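Local coordinates for type II secretion system protein F (Vibrio cholerae, PDB 3C1Q) that probably serves as an inner-membrane component of the type II secretion system, which exports cholera toxin and other proteins from the periplasm, at residues Ala37-Ser42 with Met50-Arg55. Sequence-based numbering, arbitrary orientation.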
loop_
_atom_site.group_PDB
_atom_site.type_symbol
_atom_site.label_atom_id
_atom_site.label_comp_id
_atom_site.label_asym_id
_atom_site.label_seq_id
_atom_site.Cartn_x
_atom_site.Cartn_y
_atom_site.Cartn_z
ATOM N N ALA B 37 -5.983 -0.228 -11.623
ATOM C CA ALA B 37 -6.223 -0.648 -10.255
ATOM C C ALA B 37 -6.125 0.513 -9.271
ATOM O O ALA B 37 -7.011 0.679 -8.424
ATOM C CB ALA B 37 -5.237 -1.783 -9.863
ATOM N N VAL B 38 -5.079 1.333 -9.368
ATOM C CA VAL B 38 -4.924 2.440 -8.409
ATOM C C VAL B 38 -6.121 3.426 -8.549
ATOM O O VAL B 38 -6.697 3.880 -7.540
ATOM C CB VAL B 38 -3.532 3.165 -8.536
ATOM C CG1 VAL B 38 -3.383 4.228 -7.453
ATOM C CG2 VAL B 38 -2.376 2.144 -8.449
ATOM N N ALA B 39 -6.538 3.681 -9.785
ATOM C CA ALA B 39 -7.711 4.504 -10.061
ATOM C C ALA B 39 -8.981 3.944 -9.423
ATOM O O ALA B 39 -9.698 4.660 -8.726
ATOM C CB ALA B 39 -7.933 4.656 -11.580
ATOM N N GLU B 40 -9.253 2.668 -9.683
ATOM C CA GLU B 40 -10.459 1.993 -9.188
ATOM C C GLU B 40 -10.532 1.993 -7.676
ATOM O O GLU B 40 -11.621 1.950 -7.116
ATOM C CB GLU B 40 -10.453 0.529 -9.618
ATOM C CG GLU B 40 -10.645 0.274 -11.095
ATOM C CD GLU B 40 -10.366 -1.180 -11.479
ATOM O OE1 GLU B 40 -9.650 -1.892 -10.737
ATOM O OE2 GLU B 40 -10.863 -1.615 -12.543
ATOM N N GLN B 41 -9.363 1.977 -7.035
ATOM C CA GLN B 41 -9.270 1.898 -5.583
ATOM C C GLN B 41 -9.251 3.255 -4.861
ATOM O O GLN B 41 -9.206 3.304 -3.646
ATOM C CB GLN B 41 -8.047 1.063 -5.182
ATOM C CG GLN B 41 -8.148 -0.394 -5.636
ATOM C CD GLN B 41 -6.891 -1.173 -5.372
ATOM O OE1 GLN B 41 -6.194 -0.923 -4.385
ATOM N NE2 GLN B 41 -6.576 -2.118 -6.259
ATOM N N SER B 42 -9.309 4.352 -5.599
ATOM C CA SER B 42 -9.171 5.676 -4.984
ATOM C C SER B 42 -10.482 6.164 -4.383
ATOM O O SER B 42 -11.506 6.033 -5.014
ATOM C CB SER B 42 -8.703 6.705 -6.019
ATOM O OG SER B 42 -8.353 7.923 -5.355
HETATM N N MSE B 50 -7.488 11.819 -12.394
HETATM C CA MSE B 50 -6.104 12.003 -12.808
HETATM C C MSE B 50 -5.508 10.682 -13.235
HETATM O O MSE B 50 -4.901 10.605 -14.292
HETATM C CB MSE B 50 -5.282 12.581 -11.658
HETATM C CG MSE B 50 -3.794 12.652 -11.913
HETATM SE SE MSE B 50 -2.923 13.499 -10.388
HETATM C CE MSE B 50 -3.072 12.019 -9.097
ATOM N N LEU B 51 -5.709 9.642 -12.434
ATOM C CA LEU B 51 -5.128 8.320 -12.735
ATOM C C LEU B 51 -5.736 7.670 -13.980
ATOM O O LEU B 51 -5.026 7.038 -14.772
ATOM C CB LEU B 51 -5.221 7.407 -11.519
ATOM C CG LEU B 51 -4.308 7.870 -10.373
ATOM C CD1 LEU B 51 -4.603 7.081 -9.111
ATOM C CD2 LEU B 51 -2.833 7.776 -10.769
ATOM N N VAL B 52 -7.031 7.862 -14.193
ATOM C CA VAL B 52 -7.673 7.338 -15.391
ATOM C C VAL B 52 -7.104 8.054 -16.624
ATOM O O VAL B 52 -6.820 7.420 -17.649
ATOM C CB VAL B 52 -9.214 7.476 -15.283
ATOM C CG1 VAL B 52 -9.913 7.204 -16.616
ATOM C CG2 VAL B 52 -9.744 6.511 -14.228
ATOM N N ALA B 53 -6.916 9.365 -16.514
ATOM C CA ALA B 53 -6.383 10.168 -17.605
ATOM C C ALA B 53 -4.944 9.763 -17.928
ATOM O O ALA B 53 -4.585 9.612 -19.080
ATOM C CB ALA B 53 -6.462 11.677 -17.259
ATOM N N VAL B 54 -4.132 9.586 -16.888
ATOM C CA VAL B 54 -2.760 9.124 -17.055
ATOM C C VAL B 54 -2.736 7.730 -17.695
ATOM O O VAL B 54 -1.931 7.465 -18.611
ATOM C CB VAL B 54 -2.005 9.147 -15.694
ATOM C CG1 VAL B 54 -0.644 8.462 -15.790
ATOM C CG2 VAL B 54 -1.819 10.618 -15.230
ATOM N N ARG B 55 -3.604 6.843 -17.221
ATOM C CA ARG B 55 -3.712 5.509 -17.806
ATOM C C ARG B 55 -4.068 5.565 -19.283
ATOM O O ARG B 55 -3.479 4.840 -20.095
ATOM C CB ARG B 55 -4.742 4.651 -17.096
ATOM C CG ARG B 55 -4.657 3.211 -17.609
ATOM C CD ARG B 55 -5.800 2.338 -17.250
ATOM N NE ARG B 55 -5.900 1.299 -18.276
ATOM C CZ ARG B 55 -7.037 0.765 -18.719
ATOM N NH1 ARG B 55 -6.999 -0.151 -19.685
ATOM N NH2 ARG B 55 -8.212 1.122 -18.198
#
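Leu51 reaches two residues of helix 31-40 with two different parts of its side chain. Its CB rests against the methyl of Ala39, with 3.9 Å between Leu51 CB and Ala39 CB, and here the backbones come closest, the two CA atoms lying 5.3 Å apart. Farther out, Leu51 CD1 presses on one branch of Val38, 3.5 Å from Val38 CG1, the two side chains crossing at a slant. Val38 offers that branch because its CG1 stands anti to the backbone N (chi1 -176°), and Val38 also packs on Gln20 and Leu24 of helix 11-26. Three helices thus meet around Val38.

Helices 31-40 and 45-59 form an antiparallel helical hairpin within this all-helical first cytoplasmic domain of EpsF, and the small Ala39 lets them approach closely just before the chain turns. No hydrogen bond joins the two segments; the contact is wholly apolar.

Val52 comes next, at the exposed border of the interface. With chi1 at 169°, its CG2 lies beside its own backbone N and reaches the methyl of Ala39 from the side away from Val38, at 3.7 Å from Val52 CG2 to Ala39 CB. The Ala39 methyl therefore meets Leu51 and Val52 together. A turn after Leu51, Arg55 extends back toward the first helix of the hairpin, where its NH1 forms a salt bridge with Glu32 OE1. Three residues on from Val38, Gln41 NE2 donates a hydrogen bond to Thr23 O of the second subunit.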